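Local coordinates for protein 1-carboxybiuret hydrolase subunit AtzE (Pseudomonas sp., PDB 6C62) that hydrolyses 1-carboxybiuret to urea-1,3-dicarboxylate and ammonia, a step of the bacterial breakdown of atrazine, at residues F361-S375 and N421-A433. Sequence-based numbering, arbitrary orientation. Where two conformers were deposited one is given.
Sequences FRDWDILIAPATPIS and NDGMPIGVQLIAA
With CG lying beside the backbone N (chi1 -61°) and the chain extended beyond it, Gln429 carries its amide to the end of strand 366-370, where NE2 donates to Pro370 O over 2.9 Å, the acceptor close to the amide plane but the donor tilted from the plane of the carbonyl. The rest of the amide is engaged too: OE1 takes a hydrogen bond from Arg176 and NE2 gives a second to Leu400 O, so its rotation is fixed. In one of two conformers of Ser375, chi1 of -72° sets OG beside its own N, and the hydroxyl donates to Pro425 O at 2.6 Å, from above the carbonyl plane, while accepting a bond from Asn421 ND2 at 2.8 Å, with OG almost in the plane of the Asn421 amide. Asn421 ND2 also bonds Met424 O across the type I' turn, and a water joins its OD1 to Ser375 N. Along the strands themselves, Leu367 pairs with Ile431 and Ala369 with Gln429 through two backbone bonds each, and Ala371 N adds one to Gly427 O just past them. At the far end, the Phe361 ring lays one face over the peptide of Ala432 and Ala433, with Ala433 N 3.6 Å above its centre. Helix 437-449 covers the face carrying Ile366, Leu430 and Ala432. Thr372, its OG1 bonded to Ile374 O and Ser180, packs against helix 176-182, its side chain about 10 Å from that of Ser174, the probable acyl-ester nucleophile. Strands 366-370 and 426-432 are thus an antiparallel pair inside the mixed central sheet of the amidase fold.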
loop_
_atom_site.group_PDB
_atom_site.type_symbol
_atom_site.label_atom_id
_atom_site.label_comp_id
_atom_site.label_asym_id
_atom_site.label_seq_id
_atom_site.Cartn_x
_atom_site.Cartn_y
_atom_site.Cartn_z
ATOM N N PHE A 361 11.984 -14.221 -14.363
ATOM C CA PHE A 361 12.313 -13.549 -15.614
ATOM C C PHE A 361 13.769 -13.122 -15.830
ATOM O O PHE A 361 14.094 -12.594 -16.874
ATOM C CB PHE A 361 11.377 -12.380 -15.875
ATOM C CG PHE A 361 10.064 -12.798 -16.411
ATOM C CD1 PHE A 361 9.950 -13.225 -17.729
ATOM C CD2 PHE A 361 8.931 -12.768 -15.624
ATOM C CE1 PHE A 361 8.712 -13.609 -18.261
ATOM C CE2 PHE A 361 7.706 -13.165 -16.166
ATOM C CZ PHE A 361 7.600 -13.603 -17.483
ATOM N N ARG A 362 14.641 -13.344 -14.856
ATOM C CA ARG A 362 16.072 -13.278 -15.112
ATOM C C ARG A 362 16.557 -14.438 -15.989
ATOM O O ARG A 362 17.620 -14.360 -16.540
ATOM C CB ARG A 362 16.855 -13.149 -13.773
ATOM C CG ARG A 362 16.594 -11.772 -13.166
ATOM C CD ARG A 362 17.623 -11.340 -12.148
ATOM N NE ARG A 362 17.276 -11.779 -10.790
ATOM C CZ ARG A 362 16.415 -11.151 -9.953
ATOM N NH1 ARG A 362 16.190 -11.666 -8.746
ATOM N NH2 ARG A 362 15.737 -10.042 -10.321
ATOM N N ASP A 363 15.802 -15.515 -16.101
ATOM C CA ASP A 363 16.177 -16.689 -16.874
ATOM C C ASP A 363 15.354 -16.827 -18.171
ATOM O O ASP A 363 15.653 -17.693 -18.968
ATOM C CB ASP A 363 15.998 -17.944 -16.026
ATOM C CG ASP A 363 16.796 -17.883 -14.656
ATOM O OD1 ASP A 363 17.854 -17.233 -14.559
ATOM O OD2 ASP A 363 16.350 -18.452 -13.650
ATOM N N TRP A 364 14.314 -15.997 -18.382
ATOM C CA TRP A 364 13.372 -16.207 -19.486
ATOM C C TRP A 364 13.005 -14.853 -20.048
ATOM O O TRP A 364 12.913 -13.876 -19.272
ATOM C CB TRP A 364 12.129 -16.965 -19.026
ATOM C CG TRP A 364 12.446 -18.305 -18.549
ATOM C CD1 TRP A 364 12.621 -18.706 -17.252
ATOM C CD2 TRP A 364 12.722 -19.456 -19.350
ATOM N NE1 TRP A 364 12.969 -20.054 -17.199
ATOM C CE2 TRP A 364 13.037 -20.522 -18.476
ATOM C CE3 TRP A 364 12.712 -19.698 -20.744
ATOM C CZ2 TRP A 364 13.336 -21.813 -18.939
ATOM C CZ3 TRP A 364 12.994 -20.973 -21.207
ATOM C CH2 TRP A 364 13.317 -22.006 -20.324
ATOM N N ASP A 365 12.823 -14.791 -21.381
ATOM C CA ASP A 365 12.357 -13.566 -22.044
ATOM C C ASP A 365 10.823 -13.562 -22.224
ATOM O O ASP A 365 10.173 -12.543 -21.957
ATOM C CB ASP A 365 13.065 -13.373 -23.370
ATOM C CG ASP A 365 14.583 -13.251 -23.176
ATOM O OD1 ASP A 365 14.951 -12.273 -22.519
ATOM O OD2 ASP A 365 15.390 -14.180 -23.564
ATOM N N ILE A 366 10.280 -14.699 -22.666
ATOM C CA ILE A 366 8.829 -14.863 -22.882
ATOM C C ILE A 366 8.391 -16.220 -22.327
ATOM O O ILE A 366 9.120 -17.229 -22.495
ATOM C CB ILE A 366 8.498 -14.743 -24.375
ATOM C CG1 ILE A 366 8.743 -13.357 -24.880
ATOM C CG2 ILE A 366 7.039 -15.029 -24.655
ATOM C CD1 ILE A 366 9.259 -13.379 -26.264
ATOM N N LEU A 367 7.233 -16.255 -21.680
ATOM C CA LEU A 367 6.617 -17.500 -21.220
ATOM C C LEU A 367 5.227 -17.611 -21.805
ATOM O O LEU A 367 4.524 -16.600 -21.911
ATOM C CB LEU A 367 6.589 -17.597 -19.694
ATOM C CG LEU A 367 8.007 -17.587 -19.059
ATOM C CD1 LEU A 367 7.952 -17.361 -17.560
ATOM C CD2 LEU A 367 8.708 -18.918 -19.318
ATOM N N ILE A 368 4.830 -18.833 -22.182
ATOM C CA ILE A 368 3.581 -19.075 -22.874
ATOM C C ILE A 368 2.601 -19.871 -22.016
ATOM O O ILE A 368 2.933 -20.906 -21.427
ATOM C CB ILE A 368 3.828 -19.919 -24.134
ATOM C CG1 ILE A 368 4.868 -19.264 -25.016
ATOM C CG2 ILE A 368 2.524 -20.065 -24.918
ATOM C CD1 ILE A 368 5.276 -20.220 -26.131
ATOM N N ALA A 369 1.370 -19.418 -22.000
ATOM C CA ALA A 369 0.279 -20.123 -21.351
ATOM C C ALA A 369 -1.008 -19.946 -22.116
ATOM O O ALA A 369 -1.111 -19.057 -22.944
ATOM C CB ALA A 369 0.119 -19.568 -19.936
ATOM N N PRO A 370 -2.026 -20.759 -21.819
ATOM C CA PRO A 370 -3.305 -20.479 -22.443
ATOM C C PRO A 370 -3.963 -19.309 -21.749
ATOM O O PRO A 370 -3.653 -19.009 -20.594
ATOM C CB PRO A 370 -4.116 -21.778 -22.242
ATOM C CG PRO A 370 -3.229 -22.733 -21.457
ATOM C CD PRO A 370 -2.092 -21.913 -20.898
ATOM N N ALA A 371 -4.822 -18.616 -22.473
ATOM C CA ALA A 371 -5.581 -17.498 -21.918
ATOM C C ALA A 371 -6.807 -17.899 -21.118
ATOM O O ALA A 371 -7.179 -17.219 -20.133
ATOM C CB ALA A 371 -5.989 -16.552 -23.036
ATOM N N THR A 372 -7.503 -18.940 -21.551
ATOM C CA THR A 372 -8.693 -19.418 -20.855
ATOM C C THR A 372 -8.639 -20.948 -20.855
ATOM O O THR A 372 -7.966 -21.525 -21.727
ATOM C CB THR A 372 -9.994 -18.948 -21.566
ATOM O OG1 THR A 372 -9.918 -19.240 -22.973
ATOM C CG2 THR A 372 -10.214 -17.500 -21.369
ATOM N N PRO A 373 -9.281 -21.607 -19.873
ATOM C CA PRO A 373 -9.214 -23.083 -19.783
ATOM C C PRO A 373 -9.952 -23.790 -20.912
ATOM O O PRO A 373 -9.542 -24.866 -21.305
ATOM C CB PRO A 373 -9.848 -23.410 -18.443
ATOM C CG PRO A 373 -10.120 -22.127 -17.776
ATOM C CD PRO A 373 -10.027 -21.018 -18.764
ATOM N N ILE A 374 -11.001 -23.155 -21.433
ATOM C CA ILE A 374 -11.809 -23.632 -22.518
ATOM C C ILE A 374 -12.248 -22.434 -23.414
ATOM O O ILE A 374 -12.097 -21.258 -23.028
ATOM C CB ILE A 374 -13.113 -24.293 -21.971
ATOM C CG1 ILE A 374 -13.891 -23.325 -21.062
ATOM C CG2 ILE A 374 -12.832 -25.537 -21.134
ATOM C CD1 ILE A 374 -15.330 -23.700 -20.846
ATOM N N SER A 375 -12.822 -22.745 -24.570
ATOM C CA SER A 375 -13.461 -21.743 -25.430
ATOM C C SER A 375 -14.836 -21.346 -24.895
ATOM O O SER A 375 -15.314 -21.934 -23.919
ATOM C CB SER A 375 -13.586 -22.290 -26.851
ATOM O OG SER A 375 -12.299 -22.326 -27.417
ATOM N N ASN A 421 -12.738 -28.339 -31.916
ATOM C CA ASN A 421 -13.259 -27.350 -30.954
ATOM C C ASN A 421 -14.455 -26.565 -31.435
ATOM O O ASN A 421 -14.661 -25.410 -31.007
ATOM C CB ASN A 421 -12.100 -26.428 -30.569
ATOM C CG ASN A 421 -12.374 -25.603 -29.342
ATOM O OD1 ASN A 421 -12.781 -26.130 -28.309
ATOM N ND2 ASN A 421 -12.117 -24.318 -29.428
ATOM N N ASP A 422 -15.254 -27.196 -32.311
ATOM C CA ASP A 422 -16.495 -26.589 -32.869
ATOM C C ASP A 422 -16.263 -25.256 -33.610
ATOM O O ASP A 422 -17.144 -24.395 -33.659
ATOM C CB ASP A 422 -17.573 -26.402 -31.798
ATOM C CG ASP A 422 -17.980 -27.712 -31.155
ATOM O OD1 ASP A 422 -17.110 -28.296 -30.486
ATOM O OD2 ASP A 422 -19.131 -28.169 -31.313
ATOM N N GLY A 423 -15.079 -25.098 -34.182
ATOM C CA GLY A 423 -14.698 -23.857 -34.850
ATOM C C GLY A 423 -14.534 -22.632 -33.956
ATOM O O GLY A 423 -14.451 -21.535 -34.489
ATOM N N MET A 424 -14.478 -22.792 -32.623
ATOM C CA MET A 424 -14.368 -21.626 -31.715
ATOM C C MET A 424 -12.909 -21.305 -31.410
ATOM O O MET A 424 -12.047 -22.211 -31.354
ATOM C CB MET A 424 -15.163 -21.843 -30.429
ATOM C CG MET A 424 -16.676 -21.928 -30.601
ATOM S SD MET A 424 -17.402 -20.432 -31.286
ATOM C CE MET A 424 -17.375 -19.303 -29.892
ATOM N N PRO A 425 -12.599 -20.013 -31.223
ATOM C CA PRO A 425 -11.193 -19.696 -30.948
ATOM C C PRO A 425 -10.789 -19.896 -29.453
ATOM O O PRO A 425 -11.633 -20.077 -28.576
ATOM C CB PRO A 425 -11.092 -18.220 -31.336
ATOM C CG PRO A 425 -12.418 -17.687 -30.985
ATOM C CD PRO A 425 -13.432 -18.810 -31.270
ATOM N N ILE A 426 -9.490 -19.851 -29.222
ATOM C CA ILE A 426 -8.933 -19.800 -27.885
ATOM C C ILE A 426 -7.614 -19.063 -27.953
ATOM O O ILE A 426 -6.886 -19.163 -28.923
ATOM C CB ILE A 426 -8.862 -21.202 -27.251
ATOM C CG1 ILE A 426 -8.839 -21.115 -25.742
ATOM C CG2 ILE A 426 -7.678 -21.959 -27.788
ATOM C CD1 ILE A 426 -9.101 -22.445 -25.068
ATOM N N GLY A 427 -7.335 -18.231 -26.953
ATOM C CA GLY A 427 -6.177 -17.381 -26.991
ATOM C C GLY A 427 -4.975 -17.979 -26.287
ATOM O O GLY A 427 -5.120 -18.861 -25.403
ATOM N N VAL A 428 -3.796 -17.470 -26.664
ATOM C CA VAL A 428 -2.570 -17.783 -25.964
ATOM C C VAL A 428 -1.997 -16.516 -25.333
ATOM O O VAL A 428 -1.889 -15.478 -26.004
ATOM C CB VAL A 428 -1.558 -18.440 -26.949
ATOM C CG1 VAL A 428 -1.042 -17.467 -27.968
ATOM C CG2 VAL A 428 -0.367 -18.969 -26.206
ATOM N N GLN A 429 -1.578 -16.618 -24.067
ATOM C CA GLN A 429 -0.862 -15.529 -23.381
ATOM C C GLN A 429 0.636 -15.614 -23.713
ATOM O O GLN A 429 1.271 -16.669 -23.512
ATOM C CB GLN A 429 -1.010 -15.641 -21.862
ATOM C CG GLN A 429 -2.428 -15.556 -21.328
ATOM C CD GLN A 429 -2.475 -15.496 -19.809
ATOM O OE1 GLN A 429 -2.353 -14.404 -19.230
ATOM N NE2 GLN A 429 -2.698 -16.646 -19.142
ATOM N N LEU A 430 1.181 -14.508 -24.199
ATOM C CA LEU A 430 2.622 -14.321 -24.367
ATOM C C LEU A 430 3.049 -13.320 -23.293
ATOM O O LEU A 430 2.696 -12.130 -23.343
ATOM C CB LEU A 430 2.895 -13.799 -25.764
ATOM C CG LEU A 430 2.284 -14.630 -26.924
ATOM C CD1 LEU A 430 2.394 -13.887 -28.219
ATOM C CD2 LEU A 430 2.946 -15.962 -27.022
ATOM N N ILE A 431 3.738 -13.819 -22.272
ATOM C CA ILE A 431 3.965 -13.104 -21.008
ATOM C C ILE A 431 5.425 -12.735 -20.986
ATOM O O ILE A 431 6.286 -13.590 -21.235
ATOM C CB ILE A 431 3.678 -13.980 -19.781
ATOM C CG1 ILE A 431 2.311 -14.643 -19.892
ATOM C CG2 ILE A 431 3.750 -13.205 -18.489
ATOM C CD1 ILE A 431 2.099 -15.861 -19.038
ATOM N N ALA A 432 5.717 -11.492 -20.655
ATOM C CA ALA A 432 7.094 -11.036 -20.467
ATOM C C ALA A 432 7.261 -10.354 -19.122
ATOM O O ALA A 432 6.289 -10.127 -18.383
ATOM C CB ALA A 432 7.471 -10.085 -21.607
ATOM N N ALA A 433 8.515 -10.020 -18.789
ATOM C CA ALA A 433 8.831 -9.323 -17.549
ATOM C C ALA A 433 8.201 -7.940 -17.538
ATOM O O ALA A 433 7.987 -7.382 -18.605
ATOM C CB ALA A 433 10.344 -9.178 -17.404
HETATM O O HOH W 1 10.926 -10.638 -20.398
HETATM O O HOH W 2 -12.667 -25.585 -25.440
#